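Local coordinates for ferrous iron uptake transporter protein B (Streptococcus thermophilus, PDB 3TAH) that probably serves as a GTP-driven transporter for ferrous iron uptake, represented here by its nucleotide-binding G-protein part with the adjoining cytosolic helical domain, at residues M3-I9 with D50-L56; A81-L85 with A158-T163; I112-D118 with V140-L146; T101-E105 with L169-Y174. The protein carries 1 engineered substitution. All coordinates share one frame; numbering follows the deposited sequence.

Interaction 1 (M3-I9 with D50-L56)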
# COMPACT_ATOMS: atom_id res chain seq x y z
N MET A 3 -7.55 -19.19 8.31
CA MET A 3 -7.70 -18.64 6.98
C MET A 3 -6.54 -17.68 6.65
O MET A 3 -6.13 -16.90 7.51
CB MET A 3 -9.02 -17.85 6.91
CG MET A 3 -9.51 -17.50 5.51
SD MET A 3 -10.61 -18.75 4.81
CE MET A 3 -12.12 -18.48 5.77
N THR A 4 -6.01 -17.72 5.42
CA THR A 4 -5.07 -16.67 4.98
C THR A 4 -5.94 -15.52 4.45
O THR A 4 -6.72 -15.70 3.53
CB THR A 4 -4.06 -17.16 3.94
OG1 THR A 4 -3.25 -18.18 4.51
CG2 THR A 4 -3.12 -16.03 3.51
N GLU A 5 -5.81 -14.35 5.07
CA GLU A 5 -6.61 -13.18 4.71
C GLU A 5 -5.78 -12.29 3.79
O GLU A 5 -4.73 -11.79 4.21
CB GLU A 5 -6.98 -12.40 5.96
CG GLU A 5 -8.12 -11.44 5.76
CD GLU A 5 -9.46 -12.15 5.62
OE1 GLU A 5 -10.42 -11.50 5.19
OE2 GLU A 5 -9.54 -13.35 5.96
N ILE A 6 -6.27 -12.11 2.57
CA ILE A 6 -5.60 -11.35 1.55
C ILE A 6 -6.40 -10.08 1.28
O ILE A 6 -7.51 -10.15 0.76
CB ILE A 6 -5.43 -12.16 0.25
CG1 ILE A 6 -4.65 -13.46 0.52
CG2 ILE A 6 -4.73 -11.31 -0.82
CD1 ILE A 6 -4.46 -14.38 -0.68
N ALA A 7 -5.82 -8.92 1.61
CA ALA A 7 -6.46 -7.63 1.36
C ALA A 7 -6.24 -7.20 -0.10
O ALA A 7 -5.11 -6.99 -0.50
CB ALA A 7 -5.93 -6.55 2.32
N LEU A 8 -7.32 -7.06 -0.86
CA LEU A 8 -7.28 -6.63 -2.26
C LEU A 8 -7.52 -5.12 -2.33
O LEU A 8 -8.56 -4.64 -1.88
CB LEU A 8 -8.34 -7.39 -3.06
CG LEU A 8 -8.34 -7.24 -4.57
CD1 LEU A 8 -7.16 -7.97 -5.16
CD2 LEU A 8 -9.64 -7.76 -5.17
N ILE A 9 -6.58 -4.37 -2.89
CA ILE A 9 -6.72 -2.93 -2.98
C ILE A 9 -5.98 -2.35 -4.19
O ILE A 9 -4.96 -2.88 -4.65
CB ILE A 9 -6.28 -2.25 -1.64
CG1 ILE A 9 -6.60 -0.75 -1.64
CG2 ILE A 9 -4.81 -2.48 -1.37
CD1 ILE A 9 -6.48 -0.13 -0.24
N ASP A 50 -9.41 -22.06 1.51
CA ASP A 50 -8.59 -21.62 2.66
C ASP A 50 -8.11 -20.16 2.56
O ASP A 50 -7.58 -19.64 3.54
CB ASP A 50 -7.37 -22.53 2.84
CG ASP A 50 -7.73 -23.90 3.38
OD1 ASP A 50 -8.68 -23.99 4.19
OD2 ASP A 50 -7.05 -24.89 3.03
N LEU A 51 -8.26 -19.52 1.40
CA LEU A 51 -7.87 -18.13 1.20
C LEU A 51 -9.10 -17.24 1.15
O LEU A 51 -10.04 -17.51 0.39
CB LEU A 51 -7.09 -17.97 -0.11
CG LEU A 51 -5.92 -18.91 -0.40
CD1 LEU A 51 -5.31 -18.54 -1.75
CD2 LEU A 51 -4.87 -18.89 0.70
N GLU A 52 -9.10 -16.17 1.94
CA GLU A 52 -10.19 -15.20 1.88
C GLU A 52 -9.69 -13.87 1.33
O GLU A 52 -8.65 -13.37 1.77
CB GLU A 52 -10.80 -14.98 3.25
CG GLU A 52 -12.00 -14.05 3.25
CD GLU A 52 -12.79 -14.12 4.55
OE1 GLU A 52 -14.00 -14.41 4.52
OE2 GLU A 52 -12.18 -13.89 5.60
N ILE A 53 -10.44 -13.31 0.39
CA ILE A 53 -10.15 -12.01 -0.18
C ILE A 53 -11.01 -10.98 0.55
O ILE A 53 -12.24 -11.06 0.53
CB ILE A 53 -10.44 -11.96 -1.69
CG1 ILE A 53 -9.73 -13.11 -2.42
CG2 ILE A 53 -10.06 -10.62 -2.28
CD1 ILE A 53 -8.25 -13.21 -2.20
N GLN A 54 -10.35 -10.04 1.21
CA GLN A 54 -11.02 -8.90 1.78
C GLN A 54 -10.89 -7.79 0.75
O GLN A 54 -9.80 -7.22 0.58
CB GLN A 54 -10.38 -8.47 3.11
CG GLN A 54 -11.05 -7.25 3.75
CD GLN A 54 -12.51 -7.49 4.05
OE1 GLN A 54 -12.82 -8.29 4.91
NE2 GLN A 54 -13.40 -6.81 3.34
N ASP A 55 -11.99 -7.48 0.06
CA ASP A 55 -11.98 -6.33 -0.83
C ASP A 55 -11.87 -5.09 0.05
O ASP A 55 -12.37 -5.05 1.19
CB ASP A 55 -13.22 -6.28 -1.72
CG ASP A 55 -13.10 -5.29 -2.85
OD1 ASP A 55 -12.03 -5.23 -3.50
OD2 ASP A 55 -14.07 -4.55 -3.09
N LEU A 56 -11.19 -4.08 -0.48
CA LEU A 56 -11.08 -2.79 0.16
C LEU A 56 -11.49 -1.75 -0.87
O LEU A 56 -11.34 -2.01 -2.07
CB LEU A 56 -9.67 -2.55 0.68
CG LEU A 56 -9.19 -3.44 1.83
CD1 LEU A 56 -7.73 -3.11 2.20
CD2 LEU A 56 -10.07 -3.29 3.07

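Interaction 2 (A81-L85 with A158-T163)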
# COMPACT_ATOMS: atom_id res chain seq x y z
N ALA A 81 -4.94 -8.52 8.15
CA ALA A 81 -4.53 -9.05 6.85
C ALA A 81 -3.16 -9.73 6.91
O ALA A 81 -2.22 -9.19 7.50
CB ALA A 81 -4.50 -7.92 5.82
N ASP A 82 -3.06 -10.91 6.31
CA ASP A 82 -1.80 -11.62 6.18
C ASP A 82 -0.98 -11.08 5.02
O ASP A 82 0.23 -11.09 5.10
CB ASP A 82 -2.05 -13.11 5.99
CG ASP A 82 -2.76 -13.73 7.18
OD1 ASP A 82 -2.14 -13.81 8.25
OD2 ASP A 82 -3.92 -14.13 7.04
N SER A 83 -1.66 -10.64 3.96
CA SER A 83 -1.05 -10.20 2.70
C SER A 83 -1.85 -9.05 2.12
O SER A 83 -3.05 -8.96 2.34
CB SER A 83 -1.07 -11.38 1.71
OG SER A 83 -1.17 -10.95 0.36
N ILE A 84 -1.18 -8.16 1.38
CA ILE A 84 -1.86 -7.17 0.56
C ILE A 84 -1.66 -7.58 -0.90
O ILE A 84 -0.52 -7.77 -1.31
CB ILE A 84 -1.30 -5.75 0.75
CG1 ILE A 84 -1.60 -5.21 2.14
CG2 ILE A 84 -1.91 -4.78 -0.28
CD1 ILE A 84 -0.94 -3.86 2.42
N LEU A 85 -2.75 -7.73 -1.65
CA LEU A 85 -2.71 -7.96 -3.10
C LEU A 85 -3.12 -6.64 -3.74
O LEU A 85 -4.29 -6.23 -3.71
CB LEU A 85 -3.62 -9.13 -3.51
CG LEU A 85 -3.64 -9.49 -5.00
CD1 LEU A 85 -2.26 -9.72 -5.60
CD2 LEU A 85 -4.50 -10.74 -5.19
N ALA A 158 0.61 -14.11 -3.59
CA ALA A 158 0.12 -13.35 -2.44
C ALA A 158 -0.07 -14.27 -1.24
O ALA A 158 0.33 -13.92 -0.13
CB ALA A 158 -1.18 -12.61 -2.77
N ALA A 159 -0.66 -15.44 -1.48
CA ALA A 159 -0.89 -16.42 -0.40
C ALA A 159 0.39 -16.90 0.30
O ALA A 159 0.32 -17.28 1.48
CB ALA A 159 -1.71 -17.62 -0.90
N HIS A 160 1.53 -16.88 -0.41
CA HIS A 160 2.84 -17.29 0.14
C HIS A 160 3.78 -16.13 0.47
O HIS A 160 4.96 -16.35 0.73
CB HIS A 160 3.52 -18.26 -0.84
CG HIS A 160 2.83 -19.59 -0.90
ND1 HIS A 160 1.84 -19.86 -1.82
CD2 HIS A 160 2.96 -20.70 -0.14
CE1 HIS A 160 1.40 -21.10 -1.63
NE2 HIS A 160 2.06 -21.62 -0.62
N THR A 161 3.24 -14.91 0.47
CA THR A 161 3.96 -13.68 0.77
C THR A 161 3.18 -12.96 1.88
O THR A 161 2.41 -12.02 1.64
CB THR A 161 4.09 -12.80 -0.48
OG1 THR A 161 4.64 -13.57 -1.55
CG2 THR A 161 4.99 -11.58 -0.20
N THR A 162 3.40 -13.42 3.11
CA THR A 162 2.61 -12.98 4.26
C THR A 162 3.43 -12.46 5.42
O THR A 162 4.66 -12.56 5.43
CB THR A 162 1.73 -14.14 4.79
OG1 THR A 162 2.57 -15.09 5.47
CG2 THR A 162 0.95 -14.82 3.65
N THR A 163 2.74 -11.89 6.41
CA THR A 163 3.35 -11.43 7.65
C THR A 163 4.08 -12.60 8.37
O THR A 163 5.01 -12.36 9.14
CB THR A 163 2.32 -10.78 8.59
OG1 THR A 163 1.27 -11.72 8.88
CG2 THR A 163 1.70 -9.52 7.97
O HOH W 1 -0.94 -10.65 9.92
O HOH W 2 0.54 -14.27 8.29
O HOH W 3 1.58 -10.32 -0.35

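Interaction 3 (I112-D118 with V140-L146). With BGO (3'-O-(N-methylanthraniloyl)guanosine-5'-diphosphate), chain C.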
# COMPACT_ATOMS: atom_id res chain seq x y z
N ILE A 112 1.95 -7.52 -6.13
CA ILE A 112 1.28 -6.68 -7.13
C ILE A 112 0.70 -7.51 -8.26
O ILE A 112 1.42 -8.33 -8.82
CB ILE A 112 2.23 -5.61 -7.72
CG1 ILE A 112 2.59 -4.54 -6.68
CG2 ILE A 112 1.59 -4.95 -8.95
CD1 ILE A 112 3.66 -3.52 -7.19
N ALA A 113 -0.59 -7.31 -8.57
CA ALA A 113 -1.20 -7.81 -9.81
C ALA A 113 -1.07 -6.62 -10.75
O ALA A 113 -1.76 -5.62 -10.60
CB ALA A 113 -2.68 -8.21 -9.62
N LEU A 114 -0.17 -6.75 -11.72
CA LEU A 114 0.12 -5.71 -12.68
C LEU A 114 -0.90 -5.96 -13.78
O LEU A 114 -0.62 -6.71 -14.73
CB LEU A 114 1.57 -5.80 -13.16
CG LEU A 114 2.01 -4.76 -14.21
CD1 LEU A 114 1.96 -3.37 -13.61
CD2 LEU A 114 3.39 -5.04 -14.78
N ASN A 115 -2.07 -5.33 -13.61
CA ASN A 115 -3.28 -5.60 -14.38
C ASN A 115 -3.36 -4.72 -15.64
O ASN A 115 -2.58 -3.78 -15.80
CB ASN A 115 -4.51 -5.47 -13.45
CG ASN A 115 -5.78 -6.08 -14.04
OD1 ASN A 115 -5.78 -7.22 -14.49
ND2 ASN A 115 -6.88 -5.32 -14.02
N MET A 116 -4.30 -5.01 -16.55
CA MET A 116 -4.42 -4.30 -17.83
C MET A 116 -3.23 -4.56 -18.74
O MET A 116 -2.97 -3.75 -19.64
CB MET A 116 -4.55 -2.79 -17.65
CG MET A 116 -5.67 -2.37 -16.74
SD MET A 116 -7.19 -2.24 -17.68
CE MET A 116 -8.30 -1.84 -16.35
N ILE A 117 -2.53 -5.67 -18.53
CA ILE A 117 -1.31 -5.96 -19.28
C ILE A 117 -1.61 -6.14 -20.79
O ILE A 117 -0.76 -5.84 -21.65
CB ILE A 117 -0.53 -7.17 -18.65
CG1 ILE A 117 0.97 -7.01 -18.89
CG2 ILE A 117 -1.06 -8.53 -19.16
CD1 ILE A 117 1.59 -5.86 -18.08
N ASP A 118 -2.81 -6.61 -21.11
CA ASP A 118 -3.23 -6.77 -22.52
C ASP A 118 -3.41 -5.43 -23.25
O ASP A 118 -3.25 -5.37 -24.47
CB ASP A 118 -4.53 -7.57 -22.60
CG ASP A 118 -5.68 -6.89 -21.88
OD1 ASP A 118 -5.61 -6.78 -20.64
OD2 ASP A 118 -6.65 -6.45 -22.53
N VAL A 140 5.80 -9.21 -8.29
CA VAL A 140 4.91 -8.64 -9.30
C VAL A 140 4.53 -9.75 -10.29
O VAL A 140 5.41 -10.45 -10.79
CB VAL A 140 5.57 -7.47 -10.06
CG1 VAL A 140 4.58 -6.86 -11.06
CG2 VAL A 140 6.08 -6.38 -9.11
N VAL A 141 3.24 -9.87 -10.58
CA VAL A 141 2.72 -10.81 -11.57
C VAL A 141 1.82 -10.07 -12.57
O VAL A 141 0.87 -9.39 -12.16
CB VAL A 141 1.91 -11.95 -10.90
CG1 VAL A 141 1.30 -12.88 -11.96
CG2 VAL A 141 2.78 -12.73 -9.94
N ALA A 142 2.12 -10.18 -13.86
CA ALA A 142 1.33 -9.55 -14.90
C ALA A 142 -0.01 -10.27 -14.97
O ALA A 142 -0.05 -11.51 -15.02
CB ALA A 142 2.02 -9.61 -16.25
N THR A 143 -1.10 -9.51 -14.96
CA THR A 143 -2.43 -10.07 -15.08
C THR A 143 -3.28 -9.32 -16.11
O THR A 143 -3.01 -8.16 -16.44
CB THR A 143 -3.22 -10.06 -13.73
OG1 THR A 143 -3.49 -8.72 -13.32
CG2 THR A 143 -2.47 -10.78 -12.63
N SER A 144 -4.30 -10.01 -16.60
CA SER A 144 -5.36 -9.42 -17.41
C SER A 144 -6.68 -10.00 -16.92
O SER A 144 -6.92 -11.20 -17.06
CB SER A 144 -5.18 -9.71 -18.90
OG SER A 144 -6.23 -9.12 -19.64
N ALA A 145 -7.52 -9.15 -16.33
CA ALA A 145 -8.86 -9.55 -15.92
C ALA A 145 -9.72 -9.85 -17.16
O ALA A 145 -10.57 -10.75 -17.12
CB ALA A 145 -9.50 -8.46 -15.04
N LEU A 146 -9.50 -9.14 -18.26
CA LEU A 146 -10.26 -9.37 -19.51
C LEU A 146 -9.92 -10.73 -20.12
O LEU A 146 -10.80 -11.60 -20.31
CB LEU A 146 -10.02 -8.24 -20.52
CG LEU A 146 -10.67 -8.40 -21.90
CD1 LEU A 146 -12.18 -8.54 -21.77
CD2 LEU A 146 -10.31 -7.23 -22.79
C' BGO C . -15.63 -1.81 -18.32
N1 BGO C . -7.79 -5.63 -19.23
C2 BGO C . -8.72 -4.85 -19.96
N2 BGO C . -8.56 -4.69 -21.26
N3 BGO C . -9.75 -4.28 -19.32
C4 BGO C . -9.90 -4.47 -17.99
C5 BGO C . -9.01 -5.23 -17.21
C6 BGO C . -7.92 -5.83 -17.85
O6 BGO C . -7.10 -6.52 -17.24
N7 BGO C . -9.46 -5.19 -15.96
C8 BGO C . -10.57 -4.45 -15.91
N9 BGO C . -10.82 -4.02 -17.15
PA BGO C . -13.06 -2.43 -12.74
PB BGO C . -12.24 -1.20 -10.23
C1' BGO C . -16.15 -1.28 -19.68
O1' BGO C . -16.35 -2.46 -17.58
O1A BGO C . -12.85 -3.82 -12.32
C1B BGO C . -11.87 -3.18 -17.66
O1B BGO C . -10.86 -1.07 -9.79
C2' BGO C . -17.37 -1.73 -20.20
N2' BGO C . -18.15 -2.61 -19.57
O2' BGO C . -13.95 -4.25 -17.80
O2A BGO C . -14.44 -1.85 -12.72
C2B BGO C . -13.19 -3.29 -17.10
O2B BGO C . -12.98 -2.31 -9.64
C3' BGO C . -17.79 -1.22 -21.43
O3' BGO C . -14.40 -1.57 -17.96
O3A BGO C . -12.13 -1.44 -11.85
C3B BGO C . -14.03 -2.15 -16.70
O3B BGO C . -13.00 0.09 -10.21
C4' BGO C . -17.01 -0.31 -22.13
O4' BGO C . -11.59 -1.86 -17.08
C4B BGO C . -12.83 -1.25 -16.42
C5' BGO C . -15.79 0.13 -21.62
O5' BGO C . -12.45 -2.26 -14.23
C5B BGO C . -12.50 -1.01 -14.94
C6' BGO C . -15.36 -0.36 -20.38
CM' BGO C . -19.60 -2.72 -19.80

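Interaction 4 (T101-E105 with L169-Y174)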
# COMPACT_ATOMS: atom_id res chain seq x y z
N THR A 101 3.42 2.62 -2.67
CA THR A 101 4.49 2.97 -1.72
C THR A 101 3.94 3.03 -0.29
O THR A 101 4.59 2.60 0.67
CB THR A 101 5.21 4.30 -2.09
OG1 THR A 101 4.29 5.41 -2.05
CG2 THR A 101 5.88 4.22 -3.48
N GLN A 102 2.74 3.55 -0.14
CA GLN A 102 2.09 3.64 1.15
C GLN A 102 1.65 2.29 1.70
O GLN A 102 1.73 2.05 2.91
CB GLN A 102 0.89 4.57 1.07
CG GLN A 102 1.23 6.00 0.68
CD GLN A 102 -0.00 6.81 0.42
OE1 GLN A 102 -0.86 6.91 1.29
NE2 GLN A 102 -0.12 7.39 -0.78
N LEU A 103 1.19 1.41 0.81
CA LEU A 103 0.84 0.03 1.19
C LEU A 103 2.06 -0.73 1.74
O LEU A 103 1.95 -1.41 2.76
CB LEU A 103 0.21 -0.71 0.02
CG LEU A 103 -1.11 -0.13 -0.52
CD1 LEU A 103 -1.52 -0.84 -1.83
CD2 LEU A 103 -2.26 -0.20 0.51
N ILE A 104 3.21 -0.60 1.07
CA ILE A 104 4.43 -1.28 1.53
C ILE A 104 4.76 -0.83 2.95
O ILE A 104 5.15 -1.64 3.79
CB ILE A 104 5.63 -1.02 0.56
CG1 ILE A 104 5.35 -1.65 -0.82
CG2 ILE A 104 6.94 -1.58 1.15
CD1 ILE A 104 6.32 -1.25 -1.95
N GLU A 105 4.60 0.46 3.22
CA GLU A 105 4.94 1.05 4.50
C GLU A 105 4.08 0.56 5.68
O GLU A 105 4.50 0.67 6.83
CB GLU A 105 4.89 2.57 4.39
CG GLU A 105 6.02 3.09 3.50
CD GLU A 105 5.84 4.49 2.98
OE1 GLU A 105 4.76 5.10 3.20
OE2 GLU A 105 6.79 4.99 2.34
N LEU A 169 11.36 -5.92 6.41
CA LEU A 169 10.63 -5.04 5.48
C LEU A 169 11.60 -4.41 4.48
O LEU A 169 12.59 -3.82 4.88
CB LEU A 169 9.89 -3.94 6.26
CG LEU A 169 9.06 -2.90 5.48
CD1 LEU A 169 7.98 -3.60 4.67
CD2 LEU A 169 8.45 -1.79 6.39
N ALA A 170 11.33 -4.56 3.18
CA ALA A 170 12.07 -3.80 2.15
C ALA A 170 11.20 -2.61 1.78
O ALA A 170 10.32 -2.71 0.92
CB ALA A 170 12.38 -4.65 0.94
N PHE A 171 11.43 -1.47 2.43
CA PHE A 171 10.60 -0.28 2.22
C PHE A 171 11.25 0.68 1.22
O PHE A 171 12.48 0.73 1.14
CB PHE A 171 10.35 0.44 3.55
CG PHE A 171 11.60 0.80 4.30
CD1 PHE A 171 12.35 1.92 3.96
CD2 PHE A 171 12.04 0.00 5.37
CE1 PHE A 171 13.51 2.25 4.66
CE2 PHE A 171 13.21 0.33 6.06
CZ PHE A 171 13.94 1.45 5.71
N PRO A 172 10.43 1.45 0.47
CA PRO A 172 11.00 2.50 -0.39
C PRO A 172 11.92 3.43 0.40
O PRO A 172 11.51 4.00 1.40
CB PRO A 172 9.76 3.26 -0.89
CG PRO A 172 8.68 2.24 -0.87
CD PRO A 172 8.97 1.36 0.32
N ILE A 173 13.16 3.57 -0.06
CA ILE A 173 14.13 4.43 0.60
C ILE A 173 14.09 5.78 -0.11
O ILE A 173 14.26 5.84 -1.33
CB ILE A 173 15.56 3.82 0.57
CG1 ILE A 173 15.60 2.51 1.34
CG2 ILE A 173 16.60 4.80 1.15
CD1 ILE A 173 16.92 1.74 1.18
N TYR A 174 13.85 6.84 0.65
CA TYR A 174 13.74 8.20 0.13
C TYR A 174 15.06 8.97 0.33
O TYR A 174 16.05 8.39 0.78
CB TYR A 174 12.58 8.93 0.81
CG TYR A 174 11.28 8.19 0.66
CD1 TYR A 174 10.81 7.83 -0.62
CD2 TYR A 174 10.51 7.84 1.75
CE1 TYR A 174 9.61 7.13 -0.79
CE2 TYR A 174 9.31 7.13 1.59
CZ TYR A 174 8.87 6.79 0.31
OH TYR A 174 7.69 6.11 0.13
O HOH W 4 9.16 3.72 2.78

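Interaction 1 (M3-I9 with D50-L56)
With CG set opposite the backbone N in both E5 (chi1 -162°) and E52, the two acids leave neighbouring strands side by side and point the same way. The E52 chain then runs on extended, whereas E5 bends at its second torsion (chi2 73°), bringing E5 OE2 to 2.7 Å from E52 OE2. The carboxylate planes are turned 76° apart. One of the two acids is probably protonated, which would ease the repulsion; E52 also has a long, weak ion pair with R29. M3 crosses the base of E52 at about a right angle, its CG 3.6 Å from E52 CB.

On the face that also carries T4 and D55, I6, L8 and I53 form an apolar patch. I53 CG2 packs 3.7 Å from L8 CB, and I53 CD1 reaches back to 3.9 Å from I6 CB, so I53 touches both I6 and L8 of the partner strand. Beneath these side chains runs a parallel ladder from T4 to L8; its bonds include I6 N to E52 O at 2.8 Å, and it ends in a weak bond from L56 N to L8 O at 3.0 Å. The Q54 amide folds over its own strand, with NE2 donating to D55 O at 3.0 Å, in line with a lone pair. D55 turns its carboxylate to K16, with which it forms a salt bridge.

This pairing of the first strand with the strand leading into D55-L56-P57-G58 is characteristic of the Ras-like P-loop GTPase core, where K16 belongs to the P-loop and D55 opens the DxxG (G3) motif.

Interaction 2 (A81-L85 with A158-T163)
The CB of S83 is directed at the end of helix 151-159, and CB and OG lie against A158. S83 OG is 3.5 Å from A158 CB and 3.4 Å from A158 O, the latter a long, weak bond that is not settled, because the one proton has another acceptor within reach. A water joins S83 OG to T161 O, so the buried hydroxyl sits between that water and A158 O, which already accepts T161 N. Deeper along the strand, L85 CD1 meets the A158 methyl CB at 4.2 Å.

One residue before S83, D82 sets its side chain at about a right angle to that of T163. Chi1 of -62° keeps the D82 carboxylate beside its own backbone N; OD2 takes the E5 amide, while OD1 faces the T163 hydroxyl across a water that is 2.7 Å from D82 OD1. Another water links T163 OG1 to A81 O. The contact thus fastens the chain leaving the last helix of the GTPase core to the start of strand 83-89, a central strand of the Ras-like sheet lying between strands 4-10 and 110-115.

The backbone also joins the two segments directly. T163 N donates to D82 O at 2.9 Å, and T162 CA makes a CA-H...O approach of 3.2 Å to that same D82 O. T162 lies alongside, its CB 4.1 Å from D82 CB, while the T163 methyl CG2 comes to 3.6 Å from D82 O, so the carbonyl is hemmed in by two threonines.

Interaction 3 (I112-D118 with V140-L146)
T143 lays its side chain across that of N115 at about a right angle, with T143 OG1 donating to N115 OD1 at 3.0 Å. The same OD1 receives a weak bond from A145 N, 3.2 Å away. With its oxygen held in this way, the other end of the N115 amide, ND2, donates to N7 of the guanine of the bound 3'-O-(N-methylanthraniloyl)-GDP and to S14 O of the phosphate-binding loop.

D118 is held by both S144 and the base. Chi1 of 61° places its CG between the backbone N and the carbonyl carbon, turning the carboxylate toward these two partners. S144 OG donates to D118 OD1 at 2.6 Å, coming from above the carboxylate plane (69° out of it), and itself accepts the K147 amide. Guanine N1 meets D118 OD1 at 2.8 Å in an almost straight bond (178°), and guanine N2 meets D118 OD2 at 2.9 Å. On the carbonyl edge of the base, A145 N reaches O6 at 2.8 Å, and M116 N adds a longer bond.

Behind the site, the parallel strands 112-115 and 140-142 carry the two loops: L114 CB packs 3.8 Å from V140 CG1, and I117 N, in the first turn of the next helix, donates to T143 O at 3.3 Å. N115-M116-I117-D118 form the NxxD (G4) motif, and S144-A145 the fifth GTPase motif. Because a carboxylate meets two ring-edge donors while backbone amides meet O6, the chemistry reads guanine specifically: adenine would offer an amino group in place of O6 and lacks the paired donors at N1 and N2.

Interaction 4 (T101-E105 with L169-Y174)
I104 drives its CG2 branch against segment 169-174, the apolar, closely packed part of the contact. That methyl lies 3.7 Å from P172 CD and 3.6 Å from A170 O, and L169 CD1 lies 3.6 Å from I104 O and 4.2 Å from I104 CG2. Chi1 of -65° keeps CG1 beside the backbone N and leaves CG2 opposite it, pointing at the loop. Nearby, T101 CB sits 3.8 Å from Y174 OH.

The polar core is just as tight. E105 stretches out extended and meets Y174 from the opposite direction, Y174 OH donating to E105 OE2 at 2.6 Å. The hydroxyl comes to the syn side of the carboxylate, and the oxygen lies at the ring edge, near its plane, with carboxylate and ring planes 86° apart. P172 O stands over the centre of one face of that ring. Here helix 93-105 of the GTPase core meets the chain that leads into the cytosolic helical domain, and R249 of helix 241-259 extends the junction with a salt bridge to E105 OE1. T101 OG1, which also bonds Y98 O, takes a bond from R249.

A water bridges E105 OE2 and P172 O beside the tyrosine bond, donating to each at 2.7 Å, so E105 OE2 accepts two hydrogen bonds while its partner oxygen pairs with the arginine. Further out, the contact is loose. A170 is exposed and offers I104 little beyond its carbonyl; the F171 ring leads away from the helix toward R199, and F171 CA is 4.0 Å from I104 CG2.

How the interactions relate
Interactions 1, 2 and 3 all reach one sheet, in which strand 4-10 lies between 51-55 and 83-89, and 110-115 between 83-89 and 140-142. Interactions 1 and 2 are neighbours, centres 8 Å apart, joined by backbone bonding between strands 4-10 and 83-89; interaction 3 lies about 18 Å from each centre, at the guanine end. Along the chain, interaction 1 closes first, interaction 3 is nested inside the loops closed by 2 and 4, and these last two cross. Interaction 4, centred 15 Å from interaction 2, touches it through I84 and L103. Nucleotide-binding loops thus share a sheet with strands that pack against helix 93-105, which meets the chain entering the helical domain.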